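Local coordinates for Exo-beta-1,3-glucanase (Streptomyces sp. SirexAA-E, PDB 4PEY), which hydrolyses laminarin and laminarioligosaccharides from their non-reducing ends as a secreted family 55 exo-beta-1,3-glucanase, yielding glucose and laminaribiose, at residues 174-179 with 451-456; 132-137 with 159-164; 204-209 with 556-561. The protein carries 1 engineered substitution. All coordinates share one frame; numbering follows the deposited sequence.

Contact 1: 174-179 with 451-456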
loop_
_atom_site.group_PDB
_atom_site.type_symbol
_atom_site.label_atom_id
_atom_site.label_comp_id
_atom_site.label_asym_id
_atom_site.label_seq_id
_atom_site.Cartn_x
_atom_site.Cartn_y
_atom_site.Cartn_z
ATOM N N GLN A 174 -13.963 2.889 -1.370
ATOM C CA GLN A 174 -13.468 1.702 -2.037
ATOM C C GLN A 174 -12.663 0.888 -1.037
ATOM O O GLN A 174 -12.319 1.389 0.040
ATOM C CB GLN A 174 -12.630 2.078 -3.272
ATOM C CG GLN A 174 -11.274 2.752 -2.983
ATOM C CD GLN A 174 -11.358 4.259 -2.769
ATOM O OE1 GLN A 174 -11.961 4.994 -3.563
ATOM N NE2 GLN A 174 -10.723 4.731 -1.701
ATOM N N TRP A 175 -12.367 -0.362 -1.377
ATOM C CA TRP A 175 -11.600 -1.222 -0.485
ATOM C C TRP A 175 -11.099 -2.433 -1.236
ATOM O O TRP A 175 -11.773 -2.899 -2.156
ATOM C CB TRP A 175 -12.452 -1.675 0.714
ATOM C CG TRP A 175 -11.610 -2.069 1.883
ATOM C CD1 TRP A 175 -11.063 -3.301 2.137
ATOM C CD2 TRP A 175 -11.157 -1.205 2.929
ATOM N NE1 TRP A 175 -10.317 -3.256 3.292
ATOM C CE2 TRP A 175 -10.358 -1.982 3.797
ATOM C CE3 TRP A 175 -11.372 0.149 3.229
ATOM C CZ2 TRP A 175 -9.764 -1.447 4.949
ATOM C CZ3 TRP A 175 -10.780 0.680 4.371
ATOM C CH2 TRP A 175 -9.982 -0.119 5.216
ATOM N N TYR A 176 -9.928 -2.939 -0.837
ATOM C CA TYR A 176 -9.417 -4.222 -1.323
ATOM C C TYR A 176 -9.173 -5.182 -0.167
ATOM O O TYR A 176 -8.512 -4.834 0.812
ATOM C CB TYR A 176 -8.118 -4.047 -2.125
ATOM C CG TYR A 176 -7.543 -5.361 -2.635
ATOM C CD1 TYR A 176 -8.328 -6.253 -3.369
ATOM C CD2 TYR A 176 -6.219 -5.713 -2.380
ATOM C CE1 TYR A 176 -7.800 -7.451 -3.840
ATOM C CE2 TYR A 176 -5.683 -6.910 -2.851
ATOM C CZ TYR A 176 -6.475 -7.770 -3.580
ATOM O OH TYR A 176 -5.930 -8.949 -4.040
ATOM N N THR A 177 -9.704 -6.392 -0.294
ATOM C CA THR A 177 -9.495 -7.449 0.687
ATOM C C THR A 177 -8.981 -8.671 -0.055
ATOM O O THR A 177 -9.582 -9.065 -1.066
ATOM C CB THR A 177 -10.811 -7.814 1.430
ATOM O OG1 THR A 177 -11.428 -6.628 1.948
ATOM C CG2 THR A 177 -10.562 -8.817 2.567
ATOM N N ARG A 178 -7.887 -9.277 0.408
ATOM C CA ARG A 178 -7.478 -10.550 -0.197
ATOM C C ARG A 178 -7.140 -11.630 0.814
ATOM O O ARG A 178 -6.696 -11.354 1.934
ATOM C CB ARG A 178 -6.298 -10.379 -1.162
ATOM C CG ARG A 178 -4.962 -10.131 -0.538
ATOM C CD ARG A 178 -3.775 -10.517 -1.476
ATOM N NE ARG A 178 -2.532 -10.263 -0.757
ATOM C CZ ARG A 178 -2.038 -11.057 0.195
ATOM N NH1 ARG A 178 -2.642 -12.203 0.501
ATOM N NH2 ARG A 178 -0.936 -10.705 0.841
ATOM N N ASP A 179 -7.415 -12.864 0.399
ATOM C CA ASP A 179 -6.947 -14.072 1.076
ATOM C C ASP A 179 -7.269 -14.017 2.562
ATOM O O ASP A 179 -6.388 -14.053 3.418
ATOM C CB ASP A 179 -5.454 -14.253 0.801
ATOM C CG ASP A 179 -5.162 -14.326 -0.687
ATOM O OD1 ASP A 179 -6.100 -14.660 -1.444
ATOM O OD2 ASP A 179 -4.025 -14.041 -1.108
ATOM N N LYS A 451 -1.363 -8.281 -14.666
ATOM C CA LYS A 451 -2.650 -8.396 -13.997
ATOM C C LYS A 451 -2.714 -7.410 -12.845
ATOM O O LYS A 451 -1.760 -7.314 -12.066
ATOM C CB LYS A 451 -2.868 -9.819 -13.474
ATOM C CG LYS A 451 -3.103 -10.844 -14.565
ATOM C CD LYS A 451 -3.312 -12.225 -13.970
ATOM C CE LYS A 451 -3.392 -13.267 -15.075
ATOM N NZ LYS A 451 -3.479 -14.662 -14.562
ATOM N N THR A 452 -3.827 -6.682 -12.744
ATOM C CA THR A 452 -4.071 -5.810 -11.602
ATOM C C THR A 452 -5.410 -6.154 -10.983
ATOM O O THR A 452 -6.430 -6.181 -11.678
ATOM C CB THR A 452 -4.058 -4.312 -11.994
ATOM O OG1 THR A 452 -2.726 -3.938 -12.351
ATOM C CG2 THR A 452 -4.528 -3.433 -10.825
ATOM N N ILE A 453 -5.389 -6.433 -9.683
ATOM C CA ILE A 453 -6.599 -6.672 -8.916
ATOM C C ILE A 453 -6.694 -5.548 -7.892
ATOM O O ILE A 453 -5.873 -5.468 -6.977
ATOM C CB ILE A 453 -6.593 -8.049 -8.231
ATOM C CG1 ILE A 453 -6.503 -9.162 -9.282
ATOM C CG2 ILE A 453 -7.859 -8.232 -7.385
ATOM C CD1 ILE A 453 -6.228 -10.523 -8.694
ATOM N N PHE A 454 -7.690 -4.684 -8.113
ATOM C CA PHE A 454 -7.952 -3.417 -7.412
ATOM C C PHE A 454 -6.997 -2.278 -7.794
ATOM O O PHE A 454 -5.784 -2.350 -7.581
ATOM C CB PHE A 454 -7.937 -3.557 -5.884
ATOM C CG PHE A 454 -8.293 -2.265 -5.184
ATOM C CD1 PHE A 454 -9.615 -1.972 -4.863
ATOM C CD2 PHE A 454 -7.312 -1.327 -4.881
ATOM C CE1 PHE A 454 -9.946 -0.772 -4.238
ATOM C CE2 PHE A 454 -7.636 -0.131 -4.272
ATOM C CZ PHE A 454 -8.951 0.147 -3.939
ATOM N N TYR A 455 -7.578 -1.201 -8.311
ATOM C CA TYR A 455 -6.836 0.024 -8.575
ATOM C C TYR A 455 -7.618 1.215 -8.059
ATOM O O TYR A 455 -8.828 1.319 -8.292
ATOM C CB TYR A 455 -6.565 0.195 -10.074
ATOM C CG TYR A 455 -5.759 1.427 -10.440
ATOM C CD1 TYR A 455 -4.506 1.649 -9.878
ATOM C CD2 TYR A 455 -6.237 2.357 -11.369
ATOM C CE1 TYR A 455 -3.751 2.760 -10.217
ATOM C CE2 TYR A 455 -5.482 3.478 -11.729
ATOM C CZ TYR A 455 -4.238 3.673 -11.151
ATOM O OH TYR A 455 -3.474 4.773 -11.488
ATOM N N GLN A 456 -6.930 2.106 -7.352
ATOM C CA GLN A 456 -7.512 3.387 -6.952
ATOM C C GLN A 456 -6.599 4.514 -7.391
ATOM O O GLN A 456 -5.409 4.532 -7.048
ATOM C CB GLN A 456 -7.738 3.464 -5.437
ATOM C CG GLN A 456 -8.449 4.772 -4.989
ATOM C CD GLN A 456 -7.493 5.913 -4.664
ATOM O OE1 GLN A 456 -6.522 5.738 -3.920
ATOM N NE2 GLN A 456 -7.765 7.093 -5.229
#

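Contact 2: 132-137 with 159-164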
loop_
_atom_site.group_PDB
_atom_site.type_symbol
_atom_site.label_atom_id
_atom_site.label_comp_id
_atom_site.label_asym_id
_atom_site.label_seq_id
_atom_site.Cartn_x
_atom_site.Cartn_y
_atom_site.Cartn_z
ATOM N N ALA A 132 -2.378 2.192 4.939
ATOM C CA ALA A 132 -2.698 1.841 6.321
ATOM C C ALA A 132 -3.077 0.362 6.409
ATOM O O ALA A 132 -4.224 0.012 6.741
ATOM C CB ALA A 132 -3.822 2.724 6.847
ATOM N N PRO A 133 -2.113 -0.518 6.101
ATOM C CA PRO A 133 -2.427 -1.946 5.975
ATOM C C PRO A 133 -2.853 -2.633 7.271
ATOM O O PRO A 133 -2.408 -2.295 8.368
ATOM C CB PRO A 133 -1.107 -2.544 5.469
ATOM C CG PRO A 133 -0.056 -1.605 5.988
ATOM C CD PRO A 133 -0.684 -0.245 5.850
ATOM N N PHE A 134 -3.706 -3.635 7.093
ATOM C CA PHE A 134 -4.300 -4.430 8.158
ATOM C C PHE A 134 -4.056 -5.885 7.732
ATOM O O PHE A 134 -4.769 -6.410 6.867
ATOM C CB PHE A 134 -5.789 -4.070 8.268
ATOM C CG PHE A 134 -6.492 -4.532 9.526
ATOM C CD1 PHE A 134 -6.508 -3.736 10.664
ATOM C CD2 PHE A 134 -7.239 -5.708 9.530
ATOM C CE1 PHE A 134 -7.200 -4.125 11.812
ATOM C CE2 PHE A 134 -7.944 -6.097 10.671
ATOM C CZ PHE A 134 -7.912 -5.306 11.814
ATOM N N ARG A 135 -3.015 -6.509 8.289
ATOM C CA ARG A 135 -2.556 -7.838 7.856
ATOM C C ARG A 135 -2.518 -8.867 8.973
ATOM O O ARG A 135 -2.147 -8.543 10.094
ATOM C CB ARG A 135 -1.139 -7.769 7.276
ATOM C CG ARG A 135 -0.971 -7.002 5.980
ATOM C CD ARG A 135 0.508 -6.991 5.577
ATOM N NE ARG A 135 0.763 -6.205 4.369
ATOM C CZ ARG A 135 0.684 -6.664 3.124
ATOM N NH1 ARG A 135 0.342 -7.932 2.891
ATOM N NH2 ARG A 135 0.933 -5.841 2.106
ATOM N N ARG A 136 -2.865 -10.111 8.658
ATOM C CA ARG A 136 -2.696 -11.219 9.603
ATOM C C ARG A 136 -3.358 -10.888 10.942
ATOM O O ARG A 136 -2.794 -11.127 12.009
ATOM C CB ARG A 136 -1.200 -11.543 9.793
ATOM C CG ARG A 136 -0.888 -12.960 10.270
ATOM C CD ARG A 136 0.617 -13.134 10.530
ATOM N NE ARG A 136 0.967 -14.478 10.994
ATOM C CZ ARG A 136 1.212 -15.503 10.186
ATOM N NH1 ARG A 136 1.527 -16.690 10.690
ATOM N NH2 ARG A 136 1.143 -15.339 8.874
ATOM N N MET A 137 -4.567 -10.338 10.871
ATOM C CA MET A 137 -5.325 -9.971 12.061
ATOM C C MET A 137 -6.461 -10.954 12.296
ATOM O O MET A 137 -7.067 -11.451 11.341
ATOM C CB MET A 137 -5.899 -8.553 11.918
ATOM C CG MET A 137 -4.838 -7.471 11.746
ATOM S SD MET A 137 -3.853 -7.151 13.231
ATOM C CE MET A 137 -5.059 -6.361 14.298
ATOM N N ALA A 159 -5.434 -7.967 4.327
ATOM C CA ALA A 159 -4.916 -9.230 3.802
ATOM C C ALA A 159 -4.706 -10.248 4.903
ATOM O O ALA A 159 -4.363 -9.898 6.031
ATOM C CB ALA A 159 -3.613 -9.020 3.047
ATOM N N ASP A 160 -4.909 -11.513 4.550
ATOM C CA ASP A 160 -4.579 -12.642 5.418
ATOM C C ASP A 160 -5.207 -12.505 6.799
ATOM O O ASP A 160 -4.596 -12.859 7.803
ATOM C CB ASP A 160 -3.052 -12.808 5.535
ATOM C CG ASP A 160 -2.655 -14.229 5.895
ATOM O OD1 ASP A 160 -3.497 -15.120 5.692
ATOM O OD2 ASP A 160 -1.519 -14.472 6.370
ATOM N N SER A 161 -6.447 -12.018 6.840
ATOM C CA SER A 161 -7.109 -11.750 8.108
ATOM C C SER A 161 -8.415 -12.512 8.259
ATOM O O SER A 161 -9.033 -12.920 7.272
ATOM C CB SER A 161 -7.381 -10.248 8.261
ATOM O OG SER A 161 -6.166 -9.526 8.357
ATOM N N LYS A 162 -8.808 -12.733 9.508
ATOM C CA LYS A 162 -10.104 -13.326 9.806
ATOM C C LYS A 162 -10.917 -12.371 10.658
ATOM O O LYS A 162 -10.505 -12.030 11.775
ATOM C CB LYS A 162 -9.957 -14.667 10.532
ATOM C CG LYS A 162 -11.300 -15.336 10.823
ATOM C CD LYS A 162 -11.151 -16.680 11.523
ATOM C CE LYS A 162 -12.422 -17.515 11.376
ATOM N NZ LYS A 162 -13.639 -16.785 11.836
ATOM N N ILE A 163 -12.057 -11.927 10.131
ATOM C CA ILE A 163 -12.990 -11.117 10.905
ATOM C C ILE A 163 -14.200 -12.013 11.170
ATOM O O ILE A 163 -14.888 -12.434 10.224
ATOM C CB ILE A 163 -13.396 -9.810 10.168
ATOM C CG1 ILE A 163 -12.198 -8.859 10.039
ATOM C CG2 ILE A 163 -14.515 -9.086 10.915
ATOM C CD1 ILE A 163 -11.332 -9.109 8.860
ATOM N N ASP A 164 -14.435 -12.352 12.441
ATOM C CA ASP A 164 -15.511 -13.292 12.785
ATOM C C ASP A 164 -16.884 -12.747 12.413
ATOM O O ASP A 164 -17.762 -13.493 11.970
ATOM C CB ASP A 164 -15.520 -13.618 14.281
ATOM C CG ASP A 164 -14.294 -14.383 14.743
ATOM O OD1 ASP A 164 -13.466 -14.815 13.909
ATOM O OD2 ASP A 164 -14.176 -14.563 15.975
HETATM O O HOH W 1 0.742 -13.316 7.190
#

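Contact 3: 204-209 with 556-561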
loop_
_atom_site.group_PDB
_atom_site.type_symbol
_atom_site.label_atom_id
_atom_site.label_comp_id
_atom_site.label_asym_id
_atom_site.label_seq_id
_atom_site.Cartn_x
_atom_site.Cartn_y
_atom_site.Cartn_z
ATOM N N SER A 204 -21.181 -8.724 -8.274
ATOM C CA SER A 204 -22.461 -8.063 -8.521
ATOM C C SER A 204 -22.353 -6.690 -9.176
ATOM O O SER A 204 -23.378 -6.053 -9.410
ATOM C CB SER A 204 -23.234 -7.918 -7.210
ATOM O OG SER A 204 -22.570 -7.014 -6.350
ATOM N N PHE A 205 -21.132 -6.231 -9.450
ATOM C CA PHE A 205 -20.907 -4.923 -10.074
ATOM C C PHE A 205 -21.841 -4.745 -11.283
ATOM O O PHE A 205 -21.956 -5.644 -12.121
ATOM C CB PHE A 205 -19.435 -4.806 -10.486
ATOM C CG PHE A 205 -19.005 -3.419 -10.894
ATOM C CD1 PHE A 205 -19.171 -2.978 -12.201
ATOM C CD2 PHE A 205 -18.383 -2.577 -9.982
ATOM C CE1 PHE A 205 -18.759 -1.700 -12.578
ATOM C CE2 PHE A 205 -17.971 -1.304 -10.354
ATOM C CZ PHE A 205 -18.152 -0.867 -11.652
ATOM N N PRO A 206 -22.503 -3.582 -11.396
ATOM C CA PRO A 206 -22.280 -2.347 -10.634
ATOM C C PRO A 206 -23.085 -2.180 -9.343
ATOM O O PRO A 206 -22.764 -1.276 -8.567
ATOM C CB PRO A 206 -22.698 -1.265 -11.634
ATOM C CG PRO A 206 -23.784 -1.914 -12.413
ATOM C CD PRO A 206 -23.391 -3.360 -12.549
ATOM N N GLU A 207 -24.110 -2.990 -9.103
ATOM C CA GLU A 207 -24.947 -2.770 -7.929
ATOM C C GLU A 207 -25.211 -4.041 -7.123
ATOM O O GLU A 207 -25.904 -4.949 -7.579
ATOM C CB GLU A 207 -26.276 -2.133 -8.338
ATOM C CG GLU A 207 -27.100 -1.668 -7.152
ATOM C CD GLU A 207 -26.300 -0.805 -6.192
ATOM O OE1 GLU A 207 -25.590 0.110 -6.657
ATOM O OE2 GLU A 207 -26.374 -1.046 -4.970
ATOM N N PRO A 208 -24.633 -4.123 -5.911
ATOM C CA PRO A 208 -23.649 -3.200 -5.326
ATOM C C PRO A 208 -22.323 -3.331 -6.081
ATOM O O PRO A 208 -22.162 -4.299 -6.828
ATOM C CB PRO A 208 -23.515 -3.682 -3.872
ATOM C CG PRO A 208 -24.713 -4.530 -3.622
ATOM C CD PRO A 208 -25.072 -5.143 -4.945
ATOM N N PRO A 209 -21.404 -2.371 -5.918
ATOM C CA PRO A 209 -20.172 -2.419 -6.720
ATOM C C PRO A 209 -19.155 -3.419 -6.163
ATOM O O PRO A 209 -18.070 -3.038 -5.703
ATOM C CB PRO A 209 -19.648 -0.984 -6.638
ATOM C CG PRO A 209 -20.153 -0.487 -5.303
ATOM C CD PRO A 209 -21.523 -1.119 -5.149
ATOM N N GLN A 556 -19.579 4.021 -15.228
ATOM C CA GLN A 556 -19.083 2.651 -15.111
ATOM C C GLN A 556 -19.019 1.898 -16.431
ATOM O O GLN A 556 -19.838 2.114 -17.330
ATOM C CB GLN A 556 -19.975 1.862 -14.144
ATOM C CG GLN A 556 -20.051 2.467 -12.751
ATOM C CD GLN A 556 -21.276 2.009 -11.984
ATOM O OE1 GLN A 556 -22.364 1.847 -12.553
ATOM N NE2 GLN A 556 -21.108 1.790 -10.686
ATOM N N VAL A 557 -18.051 0.990 -16.528
ATOM C CA VAL A 557 -18.002 0.029 -17.624
ATOM C C VAL A 557 -17.785 -1.345 -17.009
ATOM O O VAL A 557 -16.797 -1.560 -16.312
ATOM C CB VAL A 557 -16.877 0.356 -18.640
ATOM C CG1 VAL A 557 -16.616 -0.830 -19.553
ATOM C CG2 VAL A 557 -17.240 1.602 -19.457
ATOM N N VAL A 558 -18.704 -2.273 -17.247
ATOM C CA VAL A 558 -18.597 -3.605 -16.641
ATOM C C VAL A 558 -17.523 -4.464 -17.322
ATOM O O VAL A 558 -16.735 -5.144 -16.642
ATOM C CB VAL A 558 -19.947 -4.360 -16.679
ATOM C CG1 VAL A 558 -19.781 -5.773 -16.128
ATOM C CG2 VAL A 558 -21.002 -3.598 -15.889
ATOM N N SER A 559 -17.506 -4.443 -18.655
ATOM C CA SER A 559 -16.562 -5.245 -19.437
ATOM C C SER A 559 -15.943 -4.462 -20.572
ATOM O O SER A 559 -16.638 -3.735 -21.286
ATOM C CB SER A 559 -17.242 -6.483 -20.033
ATOM O OG SER A 559 -17.757 -7.328 -19.027
ATOM N N PHE A 560 -14.638 -4.655 -20.748
ATOM C CA PHE A 560 -13.893 -4.132 -21.885
ATOM C C PHE A 560 -12.972 -5.242 -22.404
ATOM O O PHE A 560 -12.372 -5.963 -21.610
ATOM C CB PHE A 560 -13.087 -2.896 -21.470
ATOM C CG PHE A 560 -12.203 -2.345 -22.555
ATOM C CD1 PHE A 560 -12.651 -1.329 -23.384
ATOM C CD2 PHE A 560 -10.911 -2.833 -22.734
ATOM C CE1 PHE A 560 -11.833 -0.823 -24.383
ATOM C CE2 PHE A 560 -10.093 -2.331 -23.731
ATOM C CZ PHE A 560 -10.555 -1.323 -24.554
ATOM N N PRO A 561 -12.836 -5.376 -23.733
ATOM C CA PRO A 561 -13.483 -4.576 -24.778
ATOM C C PRO A 561 -14.903 -5.040 -25.061
ATOM O O PRO A 561 -15.378 -6.000 -24.453
ATOM C CB PRO A 561 -12.583 -4.802 -25.996
ATOM C CG PRO A 561 -12.031 -6.170 -25.790
ATOM C CD PRO A 561 -11.869 -6.337 -24.295
ATOM O OXT PRO A 561 -15.597 -4.463 -25.901
HETATM O O HOH W 2 -22.920 1.236 -8.291
#

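Contact 1: 174-179 with 451-456
Strand 174-178 faces strand 454-456 with their directions 151° apart and their axes 7.8 Å apart at the closest point. Tyr176 and Phe454 hold the same level, with 6.3 Å between their CA atoms. That is too far for backbone pairing, and side chains fill the gap. Phe454 is central. CB of Tyr176 sits over one face of the Phe454 ring in a CH-pi contact, offset toward the rim, with Tyr176 CB 3.5 Å from Phe454 CG. The two rings are near parallel, with planes at 24°, but are slid apart and barely overlap. With both CG atoms anti to the backbone N (chi1 179° in Tyr176) on strands running nearly opposite ways, the two side chains slide past each other in opposite directions. The Tyr176 ring goes on to Ile453. The carbonyl oxygen of Ile453 lies over the centre of one ring face, and Ile453 CG2 packs 3.6 Å from Tyr176 CE1.

Gln174 works at the other end of Phe454. Its CG meets the ring edge, 3.6 Å from Phe454 CZ. A bend at chi2 turns the amide beside the aliphatic part of Gln456, with Gln174 CD 3.7 Å from Gln456 CG. The polar ends of the two glutamines look elsewhere. Gln174 OE1 bonds Tyr497 OH, and Gln456 OE1 bonds NE2 of the substrate-binding Gln130. The Gln456 side chain also comes within about 4 Å of a bound glucose, nearest atoms counted, so the Gln456 end of the contact borders the substrate pocket.

The family 55 fold sets two right-handed parallel beta-helices side by side, and this contact joins them. Strand 174-178 runs between strands 157-159 and 191-198 in the first helix. Strand 450-458 runs between strands 429-436 and 489-498 in the second.

Contact 2: 132-137 with 159-164
The Ser161 side chain lies against the backbone of Arg136 and Met137. Its OG accepts a nearly straight bond from Met137 N, 3.1 Å long with an angle of 165° at the hydrogen. The same OG donates to Ala159 O, 3.0 Å away, approaching from above the carbonyl plane. OG stands beside the backbone N (chi1 -66°), on the side where it can reach back to Ala159 O. Ala159 O is gripped twice, because Arg136 N also reaches it at 3.0 Å.

On one side of the serine, Arg135 and Ala159 form a parallel beta bridge, and Ala159 N bonds Phe134 O at 3.1 Å. On the other, Lys162 N bonds Met137 O at 2.8 Å. Between these bonds both segments turn at residues in left-handed backbone conformation, Arg136 and Asp160. This is a corner of a parallel beta-helix, with one coil laid on the next. An alanine in place of Ser161 would probably leave Met137 N without its acceptor and Ala159 O with one donor fewer.

The turn residues send their side chains out alongside each other. Arg136 NH2 and Asp160 OD2 make only a long salt bridge, 3.8 Å, and a water at the guanidinium edge joins the same two atoms. Arg136 has a second conformer, so this link may not be permanent. Each end has another partner: Arg136 NH1 bonds Leu82 O, and Asp160 OD2 bonds Ser247 OG.

Ser180 OG, bonded to Ser161 N and Arg178 O, repeats the serine's role on the next coil. The pattern suggests that the two serine hydroxyls replace strand pairing where the corner interrupts it, keeping buried peptide groups satisfied.

Contact 3: 204-209 with 556-561
CG2 of Val558 stands at the edge of the Phe205 ring, near its plane and 4.2 Å from Phe205 CD1. One face of that ring is covered from within its own segment by Pro206, whose CB lies offset toward the rim. Gln556 approaches the ring obliquely, with its CG 4.0 Å from Phe205 CZ. The family 55 fold pairs two right-handed parallel beta-helices, and this contact joins them at the surface. Loop 204-209 leads from strand 191-198 to strand 210-220 in the first half. Segment 556-561 is the end of the chain, in the second half.

The loop is shaped by its prolines. The peptide bonds before Pro206 and Pro208 are both cis. The first of them brings the Pro206 ring back over Phe205, the familiar aromatic-cis-proline stacking. Ser204 OG closes the loop by donating to Pro208 O at 2.8 Å, from above the carbonyl plane.

Phe205 keeps CG anti to its N (chi1 -169°), which takes the ring toward the final strand. It also touches Asp524 and Leu526 on strand 520-529, the antiparallel neighbour of strand 555-560. Phe205 is buried, while Val558 beside it is exposed.

Pro206 meets both partners. Its CD is 4.1 Å from Val558 CG2, and its CB is 3.3 Å from Gln556 OE1. The glutamine is extended beyond CG and crosses the proline at about a right angle, with its amide resting against the CB side of the ring. The direct contacts between the segments are nonpolar or weakly polar. A polar link runs through solvent. A water lies 2.5 Å from Pro206 O, too short to be trusted in detail, and Gln556 NE2 donates to the same water at 3.1 Å.

How the contacts relate
Contacts 1 and 2 are buried, while contact 3 lies at the surface. Contacts 1 and 3 both bridge the two beta-helical halves, by aromatic and aliphatic packing without a direct hydrogen bond across. Contact 2 stays within the first half and joins successive coils, so backbone bonds and a serine hydroxyl dominate it. Contacts 1 and 2 touch: Arg178 O is 3.2 Å from Asp160 N, a probable hydrogen bond, and Arg178 also packs on Ala159. Strand 174-178 thus lies on the next coil after strand 157-159, in the same stack. Contact 3 touches neither; its nearest atoms are about 7 Å from contact 1 and about 17 Å from contact 2.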